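Local coordinates for protein enterotoxin SEN variant (PDB 6KRY) that probably acts as a superantigenic staphylococcal enterotoxin, a secreted toxin pairing an OB-fold domain with a beta-grasp domain, at residues Leu43-Ile48 and Asn68-Ala73; Glu118-Val123 and Val136-Lys141; His179-Gln184 and Ser215-Ile220. All blocks are in the same frame, centred on the assembly; numbering follows the deposited sequence.

Interaction 1. Residues Leu43-Ile48 and Asn68-Ala73; sequences LLNNTI and NSSDLA
The carbonyl oxygen of Asn45 shows how a turn can pack on a helix start without any hydrogen bond across the contact. Ser70 CA offers it a CH...O contact at 3.4 Å, 156° at the hydrogen, and the methyl of Ala73 presses on the same oxygen, with CB 3.3 Å from Asn45 O. Ser70 OG, turned beside its own backbone N (chi1 -72°), lies 3.2 Å from Asn45 CB. Asn46 touches with its CB, 3.6 Å from Ser69 O.

Ser69 is the N-cap: its OG accepts from Leu72 N at 3.0 Å, a capping bond at the first turn of the helix. In the other segment, Leu44 to Thr47 form a type I turn, in which Leu44 O takes both Thr47 N and the Thr47 hydroxyl, the latter at 2.7 Å from OG1, in the carbonyl plane and on a lone pair. Leu43 N donates to Thr47 OG1.

Ile48 CG2 finishes the contact, 4.2 Å from Ala73 CB. Backbone bonds of Asn46 with Phe67 and of Ile48 with Val65 carry on the pairing of strands 47-55 and 60-66. Helix 70-76, following the third strand as the helix does in OB folds, thus lies against the start of strand 47-55.

Interaction 2. Residues Glu118-Val123 and Val136-Lys141; sequences ERVIGV and VIKTKK
Glu118 reaches across to Lys138 and Lys140 of the neighbouring segment, and its path illustrates how a charged chain can pack by its carbons. CB lies 4.1 Å from Lys138 CD, the two chains crossing at about a right angle. CG stands beside the backbone N, and a bend at chi2 (-69°) swings the carboxylate back toward the partner strand. CD and OE2 both meet Lys140 CG. OE1 faces Lys138 CB at 3.5 Å, and it also crowds Thr139 O at 3.2 Å, a close approach of two acceptors and not a hydrogen bond. Neither lysine ammonium closes a salt bridge: OE2 and Lys140 NZ remain 5.7 Å apart, so any attraction is probably long-range.

The backbones pair as an antiparallel hairpin. Arg119 with Thr139 and Ile121 with Ile137 exchange two bonds each, Arg119 N lying 2.8 Å from Thr139 O. The non-hydrogen-bonded pair Val120 and Lys138 shares a face with Val136, where the packing is tight: Val120 CG1 comes within 3.3 Å of Val136 CB, closer than usual carbon contact.

Ile121 and Ile137 occupy the other face, CB of the first 4.0 Å from CG1 of the second. They lie against helix 146-161 through Leu149, while Glu148 of that helix bonds Thr139 OG1. Strand 130-139 is the outermost on this side of the sheet; strand 114-127 is flanked beyond by strand 218-225.

Interaction 3. Residues His179-Gln184 and Ser215-Ile220; sequences HSNNHQ and SSNYHI
Strand ends His179-Ser180 and Tyr218-His219 run antiparallel, His179 and His219 exchanging two nearly straight backbone bonds before Asn181 N, at 2.8 Å from Asn217 O, extends the pairing past the last bridge. Asn181 OD1 receives the ND1 hydrogen of His219 at 2.6 Å, almost linear (177°) and in the plane of the imidazole, which fixes the ring's rotation. His219 reaches it because CG sits between backbone N and carbonyl carbon (chi1 64°), folding the ring back across the strand pair. The same posture lays one ring face under His179 CB, a CH-pi contact with CB 3.8 Å from the ring centroid. The two imidazoles themselves are nearly parallel but slid apart, with little overlap.

Beyond the strands, Asn182 and Asn217 interlock, their amide planes 65° apart. Asn217 OD1 accepts from Asn182 N at 3.0 Å, while Asn217 ND2 gives a hydrogen to Asn182 OD1 at 3.1 Å, coming from above that carbonyl plane. Gln184 N reaches the same OD1 from the opposite face, closing an Asx turn that overlaps the type I turn from Ser180 to His183 and runs one residue past it.

On the face that carries the side chains of Ser180 and Tyr218, the tyrosine ring lies against the Ser180 backbone, CA 4.2 Å from the ring centroid. Ser180 OG bonds the backbone oxygen of Asn185, and Tyr218 OH its side-chain ND2. Strands 173-180 and 218-225 thus pair antiparallel where the first runs out into the Ser180-His183 turn, neighbours in the mixed sheet of the beta-grasp domain.

The three contacts divide between the two domains of the toxin. Interaction 1 belongs to the OB-fold domain, its centre 29 Å from those of both interaction 2 and interaction 3; its nearest atoms are about 13 Å and 16 Å from theirs. Interactions 2 and 3 have centres 12 Å apart and share one beta-grasp sheet, in which strands 114-127 and 218-225 are parallel neighbours. Gly122 O and Ile220 N, 3.0 Å apart, probably hydrogen-bond along that seam, and Ser215 OG, 2.7 Å from Lys141 O, probably forms another just past the corner at Lys140. Arg119 also packs on Ser216. No ligand is bound at any of the three contacts in this structure.

Interaction 1. Residues Leu43-Ile48 and Asn68-Ala73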
loop_
_atom_site.group_PDB
_atom_site.type_symbol
_atom_site.label_atom_id
_atom_site.label_comp_id
_atom_site.label_asym_id
_atom_site.label_seq_id
_atom_site.Cartn_x
_atom_site.Cartn_y
_atom_site.Cartn_z
ATOM N N LEU A 43 20.088 -6.534 6.446
ATOM C CA LEU A 43 20.909 -7.206 5.413
ATOM C C LEU A 43 21.465 -6.104 4.506
ATOM O O LEU A 43 22.440 -5.466 4.899
ATOM C CB LEU A 43 20.074 -8.258 4.690
ATOM C CG LEU A 43 19.928 -9.553 5.480
ATOM C CD1 LEU A 43 18.953 -10.481 4.771
ATOM C CD2 LEU A 43 21.278 -10.214 5.725
ATOM N N LEU A 44 20.810 -5.788 3.390
ATOM C CA LEU A 44 21.337 -4.683 2.581
ATOM C C LEU A 44 21.104 -3.385 3.361
ATOM O O LEU A 44 20.220 -3.291 4.237
ATOM C CB LEU A 44 20.664 -4.594 1.209
ATOM C CG LEU A 44 20.899 -5.747 0.241
ATOM C CD1 LEU A 44 20.316 -5.437 -1.134
ATOM C CD2 LEU A 44 22.375 -6.059 0.120
ATOM N N ASN A 45 21.853 -2.358 2.987
ATOM C CA ASN A 45 21.833 -1.076 3.669
ATOM C C ASN A 45 20.504 -0.330 3.485
ATOM O O ASN A 45 20.229 0.665 4.183
ATOM C CB ASN A 45 23.037 -0.244 3.229
ATOM C CG ASN A 45 24.293 -0.698 3.941
ATOM O OD1 ASN A 45 24.225 -1.125 5.099
ATOM N ND2 ASN A 45 25.419 -0.662 3.256
ATOM N N ASN A 46 19.674 -0.782 2.564
ATOM C CA ASN A 46 18.347 -0.165 2.385
ATOM C C ASN A 46 17.229 -1.023 3.014
ATOM O O ASN A 46 16.076 -0.795 2.690
ATOM C CB ASN A 46 18.057 0.073 0.899
ATOM C CG ASN A 46 18.153 -1.177 0.038
ATOM O OD1 ASN A 46 18.453 -2.270 0.507
ATOM N ND2 ASN A 46 17.852 -1.047 -1.240
ATOM N N THR A 47 17.559 -1.936 3.948
ATOM C CA THR A 47 16.604 -2.779 4.645
ATOM C C THR A 47 16.750 -2.607 6.152
ATOM O O THR A 47 17.776 -2.158 6.639
ATOM C CB THR A 47 16.802 -4.269 4.348
ATOM O OG1 THR A 47 18.062 -4.707 4.901
ATOM C CG2 THR A 47 16.697 -4.543 2.857
ATOM N N ILE A 48 15.678 -2.938 6.874
ATOM C CA ILE A 48 15.701 -3.165 8.284
ATOM C C ILE A 48 14.898 -4.438 8.573
ATOM O O ILE A 48 13.984 -4.802 7.834
ATOM C CB ILE A 48 15.142 -1.943 9.061
ATOM C CG1 ILE A 48 13.647 -1.719 8.810
ATOM C CG2 ILE A 48 15.942 -0.682 8.783
ATOM C CD1 ILE A 48 13.072 -0.489 9.498
ATOM N N ASN A 68 13.978 2.309 -0.805
ATOM C CA ASN A 68 14.650 2.555 -2.081
ATOM C C ASN A 68 15.993 3.269 -1.832
ATOM O O ASN A 68 16.673 3.587 -2.802
ATOM C CB ASN A 68 13.791 3.309 -3.098
ATOM C CG ASN A 68 13.506 4.756 -2.738
ATOM O OD1 ASN A 68 13.902 5.244 -1.683
ATOM N ND2 ASN A 68 12.823 5.477 -3.614
ATOM N N SER A 69 16.404 3.434 -0.573
ATOM C CA SER A 69 17.668 4.128 -0.253
ATOM C C SER A 69 18.154 3.721 1.132
ATOM O O SER A 69 17.339 3.450 2.015
ATOM C CB SER A 69 17.511 5.645 -0.329
ATOM O OG SER A 69 16.754 6.151 0.781
ATOM N N SER A 70 19.476 3.809 1.323
ATOM C CA SER A 70 20.132 3.688 2.590
ATOM C C SER A 70 19.687 4.810 3.522
ATOM O O SER A 70 19.533 4.645 4.729
ATOM C CB SER A 70 21.650 3.705 2.397
ATOM O OG SER A 70 22.058 2.489 1.805
ATOM N N ASP A 71 19.507 6.000 2.952
ATOM C CA ASP A 71 18.998 7.148 3.706
ATOM C C ASP A 71 17.687 6.825 4.442
ATOM O O ASP A 71 17.538 7.153 5.640
ATOM C CB ASP A 71 18.810 8.344 2.775
ATOM C CG ASP A 71 19.874 9.397 3.017
ATOM O OD1 ASP A 71 19.820 10.033 4.124
ATOM O OD2 ASP A 71 20.748 9.573 2.121
ATOM N N LEU A 72 16.734 6.180 3.750
ATOM C CA LEU A 72 15.440 5.870 4.379
ATOM C C LEU A 72 15.642 4.844 5.485
ATOM O O LEU A 72 15.119 4.982 6.607
ATOM C CB LEU A 72 14.435 5.354 3.343
ATOM C CG LEU A 72 13.667 6.394 2.545
ATOM C CD1 LEU A 72 12.872 5.734 1.427
ATOM C CD2 LEU A 72 12.739 7.220 3.430
ATOM N N ALA A 73 16.420 3.791 5.220
ATOM C CA ALA A 73 16.646 2.807 6.253
ATOM C C ALA A 73 17.251 3.457 7.524
ATOM O O ALA A 73 16.846 3.181 8.648
ATOM C CB ALA A 73 17.503 1.684 5.679
#

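Interaction 2. Residues Glu118-Val123 and Val136-Lys141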
loop_
_atom_site.group_PDB
_atom_site.type_symbol
_atom_site.label_atom_id
_atom_site.label_comp_id
_atom_site.label_asym_id
_atom_site.label_seq_id
_atom_site.Cartn_x
_atom_site.Cartn_y
_atom_site.Cartn_z
ATOM N N GLU A 118 -9.400 8.595 15.476
ATOM C CA GLU A 118 -9.335 8.261 14.069
ATOM C C GLU A 118 -9.498 9.523 13.227
ATOM O O GLU A 118 -10.473 10.214 13.389
ATOM C CB GLU A 118 -10.504 7.354 13.664
ATOM C CG GLU A 118 -10.399 5.929 14.167
ATOM C CD GLU A 118 -9.297 5.102 13.534
ATOM O OE1 GLU A 118 -8.587 5.627 12.636
ATOM O OE2 GLU A 118 -9.151 3.922 13.928
ATOM N N ARG A 119 -8.570 9.780 12.303
ATOM C CA ARG A 119 -8.732 10.815 11.319
ATOM C C ARG A 119 -9.477 10.188 10.145
ATOM O O ARG A 119 -9.174 9.010 9.751
ATOM C CB ARG A 119 -7.382 11.371 10.871
ATOM C CG ARG A 119 -7.427 12.730 10.179
ATOM C CD ARG A 119 -6.150 13.535 10.403
ATOM N NE ARG A 119 -6.025 14.301 11.642
ATOM C CZ ARG A 119 -4.890 14.814 12.094
ATOM N NH1 ARG A 119 -3.750 14.568 11.489
ATOM N NH2 ARG A 119 -4.890 15.564 13.170
ATOM N N VAL A 120 -10.463 10.931 9.623
ATOM C CA VAL A 120 -11.275 10.474 8.518
ATOM C C VAL A 120 -10.813 11.166 7.235
ATOM O O VAL A 120 -10.584 12.371 7.199
ATOM C CB VAL A 120 -12.770 10.721 8.804
ATOM C CG1 VAL A 120 -13.632 10.221 7.658
ATOM C CG2 VAL A 120 -13.194 10.035 10.103
ATOM N N ILE A 121 -10.645 10.383 6.172
ATOM C CA ILE A 121 -10.247 10.880 4.849
ATOM C C ILE A 121 -11.327 10.503 3.834
ATOM O O ILE A 121 -11.715 9.322 3.739
ATOM C CB ILE A 121 -8.875 10.303 4.469
ATOM C CG1 ILE A 121 -7.807 10.823 5.434
ATOM C CG2 ILE A 121 -8.569 10.615 3.016
ATOM C CD1 ILE A 121 -6.424 10.244 5.210
ATOM N N GLY A 122 -11.828 11.520 3.124
ATOM C CA GLY A 122 -12.922 11.354 2.139
ATOM C C GLY A 122 -12.364 10.814 0.831
ATOM O O GLY A 122 -11.290 11.220 0.414
ATOM N N VAL A 123 -13.097 9.875 0.236
ATOM C CA VAL A 123 -12.809 9.312 -1.079
ATOM C C VAL A 123 -14.038 9.521 -1.969
ATOM O O VAL A 123 -15.079 8.935 -1.736
ATOM C CB VAL A 123 -12.467 7.808 -0.972
ATOM C CG1 VAL A 123 -12.042 7.253 -2.321
ATOM C CG2 VAL A 123 -11.436 7.498 0.110
ATOM N N VAL A 136 -15.266 6.841 3.227
ATOM C CA VAL A 136 -14.099 7.321 3.899
ATOM C C VAL A 136 -13.210 6.136 4.236
ATOM O O VAL A 136 -13.631 5.024 4.250
ATOM C CB VAL A 136 -14.404 8.136 5.163
ATOM C CG1 VAL A 136 -15.385 9.259 4.872
ATOM C CG2 VAL A 136 -14.883 7.248 6.279
ATOM N N ILE A 137 -11.948 6.451 4.507
ATOM C CA ILE A 137 -10.985 5.544 5.123
ATOM C C ILE A 137 -10.437 6.304 6.334
ATOM O O ILE A 137 -10.580 7.540 6.422
ATOM C CB ILE A 137 -9.876 5.132 4.142
ATOM C CG1 ILE A 137 -9.070 6.357 3.713
ATOM C CG2 ILE A 137 -10.440 4.379 2.941
ATOM C CD1 ILE A 137 -7.849 6.042 2.894
ATOM N N LYS A 138 -9.854 5.577 7.273
ATOM C CA LYS A 138 -9.447 6.149 8.515
ATOM C C LYS A 138 -8.022 5.730 8.844
ATOM O O LYS A 138 -7.556 4.707 8.398
ATOM C CB LYS A 138 -10.347 5.651 9.640
ATOM C CG LYS A 138 -11.795 6.055 9.461
ATOM C CD LYS A 138 -12.696 5.663 10.598
ATOM C CE LYS A 138 -14.131 5.739 10.131
ATOM N NZ LYS A 138 -15.017 5.963 11.284
ATOM N N THR A 139 -7.353 6.566 9.629
ATOM C CA THR A 139 -6.003 6.279 10.144
ATOM C C THR A 139 -5.877 6.922 11.523
ATOM O O THR A 139 -6.553 7.917 11.816
ATOM C CB THR A 139 -4.893 6.756 9.199
ATOM O OG1 THR A 139 -3.614 6.356 9.676
ATOM C CG2 THR A 139 -4.862 8.253 9.013
ATOM N N LYS A 140 -4.993 6.345 12.324
ATOM C CA LYS A 140 -4.698 6.875 13.631
ATOM C C LYS A 140 -3.383 7.655 13.625
ATOM O O LYS A 140 -2.884 8.014 14.695
ATOM C CB LYS A 140 -4.638 5.743 14.660
ATOM C CG LYS A 140 -5.972 5.455 15.334
ATOM C CD LYS A 140 -6.087 6.014 16.757
ATOM C CE LYS A 140 -7.304 5.473 17.485
ATOM N NZ LYS A 140 -7.238 5.723 18.944
ATOM N N LYS A 141 -2.839 7.927 12.447
ATOM C CA LYS A 141 -1.490 8.476 12.275
ATOM C C LYS A 141 -1.557 9.884 11.713
ATOM O O LYS A 141 -2.315 10.116 10.781
ATOM C CB LYS A 141 -0.698 7.603 11.310
ATOM C CG LYS A 141 -0.643 6.132 11.712
ATOM C CD LYS A 141 0.135 5.249 10.756
ATOM C CE LYS A 141 0.247 3.837 11.305
ATOM N NZ LYS A 141 0.472 2.837 10.265
#

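Interaction 3. Residues His179-Gln184 and Ser215-Ile220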
loop_
_atom_site.group_PDB
_atom_site.type_symbol
_atom_site.label_atom_id
_atom_site.label_comp_id
_atom_site.label_asym_id
_atom_site.label_seq_id
_atom_site.Cartn_x
_atom_site.Cartn_y
_atom_site.Cartn_z
ATOM N N HIS A 179 -5.034 14.370 -3.418
ATOM C CA HIS A 179 -5.121 15.856 -3.539
ATOM C C HIS A 179 -4.898 16.505 -2.177
ATOM O O HIS A 179 -5.524 16.087 -1.215
ATOM C CB HIS A 179 -6.515 16.297 -4.013
ATOM C CG HIS A 179 -6.714 16.097 -5.473
ATOM N ND1 HIS A 179 -7.481 15.066 -5.974
ATOM C CD2 HIS A 179 -6.200 16.756 -6.539
ATOM C CE1 HIS A 179 -7.467 15.120 -7.301
ATOM N NE2 HIS A 179 -6.660 16.124 -7.671
ATOM N N SER A 180 -4.070 17.551 -2.128
ATOM C CA SER A 180 -3.922 18.328 -0.891
ATOM C C SER A 180 -5.168 19.219 -0.696
ATOM O O SER A 180 -5.572 19.964 -1.587
ATOM C CB SER A 180 -2.623 19.120 -0.890
ATOM O OG SER A 180 -2.621 20.085 -1.913
ATOM N N ASN A 181 -5.750 19.160 0.507
ATOM C CA ASN A 181 -6.874 19.980 0.911
ATOM C C ASN A 181 -6.541 21.469 0.807
ATOM O O ASN A 181 -7.378 22.247 0.404
ATOM C CB ASN A 181 -7.305 19.707 2.354
ATOM C CG ASN A 181 -7.809 18.297 2.542
ATOM O OD1 ASN A 181 -7.941 17.577 1.570
ATOM N ND2 ASN A 181 -8.068 17.901 3.780
ATOM N N ASN A 182 -5.326 21.850 1.188
ATOM C CA ASN A 182 -4.948 23.278 1.259
ATOM C C ASN A 182 -4.338 23.772 -0.064
ATOM O O ASN A 182 -3.867 24.919 -0.115
ATOM C CB ASN A 182 -3.997 23.548 2.430
ATOM C CG ASN A 182 -2.666 22.836 2.310
ATOM O OD1 ASN A 182 -2.331 22.258 1.268
ATOM N ND2 ASN A 182 -1.875 22.879 3.372
ATOM N N HIS A 183 -4.242 22.891 -1.068
ATOM C CA HIS A 183 -3.729 23.202 -2.448
ATOM C C HIS A 183 -2.237 23.525 -2.484
ATOM O O HIS A 183 -1.766 24.028 -3.517
ATOM C CB HIS A 183 -4.479 24.372 -3.110
ATOM C CG HIS A 183 -5.951 24.208 -3.020
ATOM N ND1 HIS A 183 -6.616 23.222 -3.737
ATOM C CD2 HIS A 183 -6.869 24.830 -2.254
ATOM C CE1 HIS A 183 -7.903 23.258 -3.429
ATOM N NE2 HIS A 183 -8.083 24.231 -2.516
ATOM N N GLN A 184 -1.488 23.234 -1.413
ATOM C CA GLN A 184 -0.117 23.686 -1.357
ATOM C C GLN A 184 0.851 22.645 -1.935
ATOM O O GLN A 184 2.011 22.971 -2.210
ATOM C CB GLN A 184 0.241 24.017 0.078
ATOM C CG GLN A 184 -0.517 25.221 0.606
ATOM C CD GLN A 184 -0.020 25.554 1.986
ATOM O OE1 GLN A 184 1.028 25.065 2.393
ATOM N NE2 GLN A 184 -0.790 26.339 2.724
ATOM N N SER A 215 -2.090 13.253 7.191
ATOM C CA SER A 215 -3.482 12.718 7.124
ATOM C C SER A 215 -4.520 13.851 7.246
ATOM O O SER A 215 -5.613 13.696 6.731
ATOM C CB SER A 215 -3.734 11.647 8.134
ATOM O OG SER A 215 -3.591 12.138 9.453
ATOM N N SER A 216 -4.154 14.985 7.848
ATOM C CA SER A 216 -5.114 16.118 7.990
ATOM C C SER A 216 -5.313 16.815 6.646
ATOM O O SER A 216 -6.300 17.518 6.478
ATOM C CB SER A 216 -4.749 17.104 9.076
ATOM O OG SER A 216 -3.679 17.949 8.681
ATOM N N ASN A 217 -4.396 16.625 5.688
ATOM C CA ASN A 217 -4.328 17.539 4.536
ATOM C C ASN A 217 -4.601 16.854 3.189
ATOM O O ASN A 217 -4.322 17.462 2.186
ATOM C CB ASN A 217 -2.987 18.289 4.450
ATOM C CG ASN A 217 -2.997 19.426 3.440
ATOM O OD1 ASN A 217 -3.994 20.137 3.300
ATOM N ND2 ASN A 217 -1.874 19.628 2.772
ATOM N N TYR A 218 -5.162 15.638 3.164
ATOM C CA TYR A 218 -5.318 14.939 1.915
ATOM C C TYR A 218 -6.745 14.410 1.792
ATOM O O TYR A 218 -7.412 14.050 2.772
ATOM C CB TYR A 218 -4.260 13.840 1.735
ATOM C CG TYR A 218 -3.006 14.378 1.115
ATOM C CD1 TYR A 218 -2.062 15.063 1.867
ATOM C CD2 TYR A 218 -2.808 14.292 -0.256
ATOM C CE1 TYR A 218 -0.979 15.690 1.265
ATOM C CE2 TYR A 218 -1.724 14.897 -0.869
ATOM C CZ TYR A 218 -0.803 15.592 -0.109
ATOM O OH TYR A 218 0.304 16.134 -0.703
ATOM N N HIS A 219 -7.212 14.356 0.556
ATOM C CA HIS A 219 -8.451 13.645 0.209
ATOM C C HIS A 219 -8.175 12.938 -1.115
ATOM O O HIS A 219 -7.154 13.207 -1.777
ATOM C CB HIS A 219 -9.666 14.570 0.135
ATOM C CG HIS A 219 -9.590 15.607 -0.932
ATOM N ND1 HIS A 219 -8.966 16.825 -0.718
ATOM C CD2 HIS A 219 -10.008 15.614 -2.216
ATOM C CE1 HIS A 219 -9.005 17.545 -1.823
ATOM N NE2 HIS A 219 -9.695 16.846 -2.750
ATOM N N ILE A 220 -9.030 11.986 -1.438
ATOM C CA ILE A 220 -8.738 11.076 -2.563
ATOM C C ILE A 220 -9.888 11.132 -3.552
ATOM O O ILE A 220 -11.044 11.171 -3.141
ATOM C CB ILE A 220 -8.512 9.671 -2.013
ATOM C CG1 ILE A 220 -7.325 9.707 -1.049
ATOM C CG2 ILE A 220 -8.293 8.654 -3.129
ATOM C CD1 ILE A 220 -7.177 8.430 -0.256
HETATM O O HOH W 1 -8.936 15.061 4.489
#